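Local structure of T cell receptor gamma chain (Monodelphis domestica, 7L15) at residues 48-59 with 62-73. The protein forms, with a mu chain, the marsupial gamma mu T cell receptor and probably takes part in antigen recognition through its immunoglobulin V domain. Numbering follows the deposited sequence.
Sequences RLLVYSRSKSES and DPGFSADKVRAY
Arg48 and Asp62 form a two-point salt bridge, NE and NH2 each taking one carboxylate oxygen. Arg48 NE lies 2.6 Å from Asp62 OD2. Arg48 NH2 reaches Asp62 OD1 at 2.8 Å, in a nearly straight bond. OD1 accepts through its syn lone pair. The guanidinium and carboxylate planes lie only 20° apart, although the side chains themselves run roughly perpendicular. The Arg48 chain bends at chi3 (74°), which turns the guanidinium edge to the acid. Beside this pair, the backbone N of Asp62 donates to Leu49 O at 2.9 Å. Leu49 then lays CD2 over one face of the Phe65 ring, 3.3 Å from CZ. Farther along, Leu50 CD1 and Tyr52 CB both touch the Ala72 methyl. With OG anti to its own N (chi1 166°), Ser59 turns the hydroxyl toward strand 70-75, where Ala72 N donates to OG at 3.0 Å. This bond ties 58-61, an outer strand of one V-domain sheet, to 70-75, an outer strand of the other. The contact joins the two sheets of the sandwich along one edge. Arg48 NH1 also bonds to His36 ND1 and to Thr115 O of the mu chain. The two-point salt bridge therefore fixes the guanidinium's rotation and probably helps present NH1 to the partner chain.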
loop_
_atom_site.group_PDB
_atom_site.type_symbol
_atom_site.label_atom_id
_atom_site.label_comp_id
_atom_site.label_asym_id
_atom_site.label_seq_id
_atom_site.Cartn_x
_atom_site.Cartn_y
_atom_site.Cartn_z
ATOM N N ARG B 48 -13.780 -11.029 -9.339
ATOM C CA ARG B 48 -14.706 -11.296 -8.259
ATOM C C ARG B 48 -14.846 -12.800 -8.086
ATOM O O ARG B 48 -14.883 -13.549 -9.067
ATOM C CB ARG B 48 -16.063 -10.658 -8.533
ATOM C CG ARG B 48 -16.946 -10.679 -7.287
ATOM C CD ARG B 48 -18.300 -10.027 -7.522
ATOM N NE ARG B 48 -19.167 -10.886 -8.316
ATOM C CZ ARG B 48 -20.404 -10.571 -8.678
ATOM N NH1 ARG B 48 -20.930 -9.405 -8.320
ATOM N NH2 ARG B 48 -21.111 -11.423 -9.409
ATOM N N LEU B 49 -14.860 -13.246 -6.831
ATOM C CA LEU B 49 -15.055 -14.655 -6.518
ATOM C C LEU B 49 -16.510 -14.995 -6.235
ATOM O O LEU B 49 -16.985 -16.045 -6.669
ATOM C CB LEU B 49 -14.204 -15.057 -5.308
ATOM C CG LEU B 49 -12.711 -14.718 -5.336
ATOM C CD1 LEU B 49 -11.943 -15.490 -4.275
ATOM C CD2 LEU B 49 -12.113 -14.979 -6.698
ATOM N N LEU B 50 -17.226 -14.132 -5.517
ATOM C CA LEU B 50 -18.599 -14.402 -5.107
ATOM C C LEU B 50 -19.246 -13.091 -4.687
ATOM O O LEU B 50 -18.567 -12.091 -4.445
ATOM C CB LEU B 50 -18.668 -15.424 -3.959
ATOM C CG LEU B 50 -18.205 -15.079 -2.535
ATOM C CD1 LEU B 50 -19.197 -14.204 -1.768
ATOM C CD2 LEU B 50 -17.951 -16.359 -1.746
ATOM N N VAL B 51 -20.569 -13.121 -4.564
ATOM C CA VAL B 51 -21.328 -12.011 -4.009
ATOM C C VAL B 51 -22.301 -12.561 -2.971
ATOM O O VAL B 51 -22.858 -13.653 -3.133
ATOM C CB VAL B 51 -22.065 -11.207 -5.101
ATOM C CG1 VAL B 51 -23.062 -12.088 -5.847
ATOM C CG2 VAL B 51 -22.754 -10.000 -4.484
ATOM N N TYR B 52 -22.475 -11.819 -1.887
ATOM C CA TYR B 52 -23.255 -12.252 -0.743
ATOM C C TYR B 52 -24.337 -11.222 -0.476
ATOM O O TYR B 52 -24.049 -10.022 -0.389
ATOM C CB TYR B 52 -22.361 -12.427 0.488
ATOM C CG TYR B 52 -23.097 -12.678 1.788
ATOM C CD1 TYR B 52 -23.665 -13.916 2.066
ATOM C CD2 TYR B 52 -23.198 -11.683 2.750
ATOM C CE1 TYR B 52 -24.327 -14.149 3.265
ATOM C CE2 TYR B 52 -23.855 -11.904 3.951
ATOM C CZ TYR B 52 -24.419 -13.136 4.206
ATOM O OH TYR B 52 -25.077 -13.351 5.402
ATOM N N SER B 53 -25.577 -11.695 -0.373
ATOM C CA SER B 53 -26.713 -10.857 -0.005
ATOM C C SER B 53 -26.877 -10.916 1.511
ATOM O O SER B 53 -27.195 -11.975 2.065
ATOM C CB SER B 53 -27.980 -11.332 -0.713
ATOM O OG SER B 53 -29.106 -10.568 -0.318
ATOM N N ARG B 54 -26.664 -9.785 2.187
ATOM C CA ARG B 54 -26.761 -9.788 3.641
ATOM C C ARG B 54 -28.177 -10.138 4.099
ATOM O O ARG B 54 -28.361 -10.969 4.998
ATOM C CB ARG B 54 -26.325 -8.433 4.196
ATOM C CG ARG B 54 -24.810 -8.235 4.253
ATOM C CD ARG B 54 -24.487 -7.014 5.076
ATOM N NE ARG B 54 -25.406 -5.939 4.736
ATOM C CZ ARG B 54 -25.575 -4.845 5.463
ATOM N NH1 ARG B 54 -24.882 -4.678 6.582
ATOM N NH2 ARG B 54 -26.443 -3.923 5.070
ATOM N N SER B 55 -29.190 -9.531 3.476
ATOM C CA SER B 55 -30.571 -9.785 3.867
ATOM C C SER B 55 -30.928 -11.252 3.676
ATOM O O SER B 55 -31.187 -11.973 4.647
ATOM C CB SER B 55 -31.521 -8.897 3.062
ATOM O OG SER B 55 -31.792 -9.495 1.806
ATOM N N LYS B 56 -30.919 -11.723 2.422
ATOM C CA LYS B 56 -31.213 -13.126 2.146
ATOM C C LYS B 56 -30.153 -14.078 2.710
ATOM O O LYS B 56 -30.339 -15.296 2.615
ATOM C CB LYS B 56 -31.373 -13.362 0.631
ATOM C CG LYS B 56 -32.132 -12.241 -0.095
ATOM C CD LYS B 56 -32.733 -12.676 -1.432
ATOM C CE LYS B 56 -31.701 -13.181 -2.432
ATOM N NZ LYS B 56 -30.784 -12.113 -2.948
ATOM N N SER B 57 -29.078 -13.565 3.316
ATOM C CA SER B 57 -28.001 -14.386 3.889
ATOM C C SER B 57 -27.568 -15.485 2.920
ATOM O O SER B 57 -27.472 -16.661 3.275
ATOM C CB SER B 57 -28.422 -14.971 5.234
ATOM O OG SER B 57 -27.287 -15.472 5.928
ATOM N N GLU B 58 -27.279 -15.079 1.685
ATOM C CA GLU B 58 -27.074 -16.002 0.578
ATOM C C GLU B 58 -25.748 -15.697 -0.112
ATOM O O GLU B 58 -25.487 -14.545 -0.476
ATOM C CB GLU B 58 -28.237 -15.887 -0.402
ATOM C CG GLU B 58 -28.234 -16.915 -1.492
ATOM C CD GLU B 58 -29.364 -16.691 -2.457
ATOM O OE1 GLU B 58 -29.226 -17.094 -3.629
ATOM O OE2 GLU B 58 -30.387 -16.098 -2.041
ATOM N N SER B 59 -24.918 -16.725 -0.294
ATOM C CA SER B 59 -23.588 -16.585 -0.879
ATOM C C SER B 59 -23.562 -17.242 -2.255
ATOM O O SER B 59 -23.699 -18.466 -2.363
ATOM C CB SER B 59 -22.529 -17.204 0.030
ATOM O OG SER B 59 -21.303 -17.360 -0.659
ATOM N N ASP B 62 -19.185 -16.940 -8.255
ATOM C CA ASP B 62 -19.095 -16.658 -9.674
ATOM C C ASP B 62 -18.595 -17.899 -10.404
ATOM O O ASP B 62 -18.113 -18.843 -9.781
ATOM C CB ASP B 62 -18.200 -15.436 -9.879
ATOM C CG ASP B 62 -18.943 -14.134 -9.604
ATOM O OD1 ASP B 62 -19.927 -13.847 -10.322
ATOM O OD2 ASP B 62 -18.575 -13.426 -8.650
ATOM N N PRO B 63 -18.725 -17.950 -11.730
ATOM C CA PRO B 63 -18.289 -19.150 -12.450
ATOM C C PRO B 63 -16.810 -19.422 -12.227
ATOM O O PRO B 63 -15.998 -18.502 -12.112
ATOM C CB PRO B 63 -18.595 -18.830 -13.924
ATOM C CG PRO B 63 -18.890 -17.377 -13.982
ATOM C CD PRO B 63 -19.395 -16.984 -12.621
ATOM N N GLY B 64 -16.476 -20.708 -12.139
ATOM C CA GLY B 64 -15.139 -21.143 -11.818
ATOM C C GLY B 64 -14.901 -21.392 -10.348
ATOM O O GLY B 64 -13.940 -22.085 -9.994
ATOM N N PHE B 65 -15.750 -20.860 -9.481
ATOM C CA PHE B 65 -15.565 -20.983 -8.048
ATOM C C PHE B 65 -16.700 -21.811 -7.468
ATOM O O PHE B 65 -17.875 -21.558 -7.758
ATOM C CB PHE B 65 -15.468 -19.596 -7.411
ATOM C CG PHE B 65 -14.327 -18.786 -7.955
ATOM C CD1 PHE B 65 -13.055 -18.927 -7.427
ATOM C CD2 PHE B 65 -14.514 -17.928 -9.029
ATOM C CE1 PHE B 65 -11.997 -18.213 -7.938
ATOM C CE2 PHE B 65 -13.457 -17.209 -9.553
ATOM C CZ PHE B 65 -12.197 -17.350 -9.006
ATOM N N SER B 66 -16.335 -22.817 -6.680
ATOM C CA SER B 66 -17.292 -23.727 -6.077
ATOM C C SER B 66 -17.679 -23.228 -4.697
ATOM O O SER B 66 -16.841 -22.707 -3.961
ATOM C CB SER B 66 -16.698 -25.134 -5.971
ATOM O OG SER B 66 -17.500 -25.955 -5.135
ATOM N N ALA B 67 -18.954 -23.411 -4.338
ATOM C CA ALA B 67 -19.384 -23.085 -2.982
ATOM C C ALA B 67 -18.664 -23.927 -1.939
ATOM O O ALA B 67 -18.605 -23.525 -0.771
ATOM C CB ALA B 67 -20.896 -23.267 -2.852
ATOM N N ASP B 68 -18.120 -25.086 -2.335
ATOM C CA ASP B 68 -17.259 -25.859 -1.441
ATOM C C ASP B 68 -15.933 -25.152 -1.188
ATOM O O ASP B 68 -15.305 -25.365 -0.145
ATOM C CB ASP B 68 -16.970 -27.238 -2.028
ATOM C CG ASP B 68 -18.211 -28.078 -2.206
ATOM O OD1 ASP B 68 -19.333 -27.532 -2.147
ATOM O OD2 ASP B 68 -18.050 -29.300 -2.409
ATOM N N LYS B 69 -15.486 -24.325 -2.131
ATOM C CA LYS B 69 -14.176 -23.688 -2.062
ATOM C C LYS B 69 -14.231 -22.315 -1.395
ATOM O O LYS B 69 -13.389 -22.014 -0.547
ATOM C CB LYS B 69 -13.584 -23.588 -3.478
ATOM C CG LYS B 69 -12.175 -23.004 -3.573
ATOM C CD LYS B 69 -11.134 -23.874 -2.886
ATOM C CE LYS B 69 -9.748 -23.225 -2.928
ATOM N NZ LYS B 69 -8.768 -24.049 -2.180
ATOM N N VAL B 70 -15.206 -21.477 -1.754
ATOM C CA VAL B 70 -15.379 -20.152 -1.161
ATOM C C VAL B 70 -16.846 -19.961 -0.813
ATOM O O VAL B 70 -17.732 -20.340 -1.585
ATOM C CB VAL B 70 -14.908 -19.018 -2.096
ATOM C CG1 VAL B 70 -13.414 -19.004 -2.170
ATOM C CG2 VAL B 70 -15.531 -19.186 -3.493
ATOM N N ARG B 71 -17.098 -19.346 0.338
ATOM C CA ARG B 71 -18.447 -19.224 0.871
ATOM C C ARG B 71 -18.460 -18.056 1.845
ATOM O O ARG B 71 -17.613 -17.995 2.743
ATOM C CB ARG B 71 -18.871 -20.527 1.571
ATOM C CG ARG B 71 -20.348 -20.632 1.933
ATOM C CD ARG B 71 -20.632 -21.886 2.775
ATOM N NE ARG B 71 -20.066 -21.777 4.121
ATOM C CZ ARG B 71 -20.649 -21.123 5.121
ATOM N NH1 ARG B 71 -20.063 -21.071 6.308
ATOM N NH2 ARG B 71 -21.817 -20.514 4.930
ATOM N N ALA B 72 -19.398 -17.130 1.662
ATOM C CA ALA B 72 -19.577 -16.022 2.592
ATOM C C ALA B 72 -20.765 -16.277 3.512
ATOM O O ALA B 72 -21.779 -16.841 3.092
ATOM C CB ALA B 72 -19.785 -14.708 1.845
ATOM N N TYR B 73 -20.642 -15.847 4.768
ATOM C CA TYR B 73 -21.724 -15.967 5.736
ATOM C C TYR B 73 -21.690 -14.750 6.661
ATOM O O TYR B 73 -20.863 -13.846 6.497
ATOM C CB TYR B 73 -21.629 -17.309 6.479
ATOM C CG TYR B 73 -20.538 -17.403 7.520
ATOM C CD1 TYR B 73 -19.194 -17.366 7.166
ATOM C CD2 TYR B 73 -20.854 -17.559 8.864
ATOM C CE1 TYR B 73 -18.193 -17.456 8.134
ATOM C CE2 TYR B 73 -19.868 -17.650 9.835
ATOM C CZ TYR B 73 -18.542 -17.599 9.467
ATOM O OH TYR B 73 -17.575 -17.690 10.440
#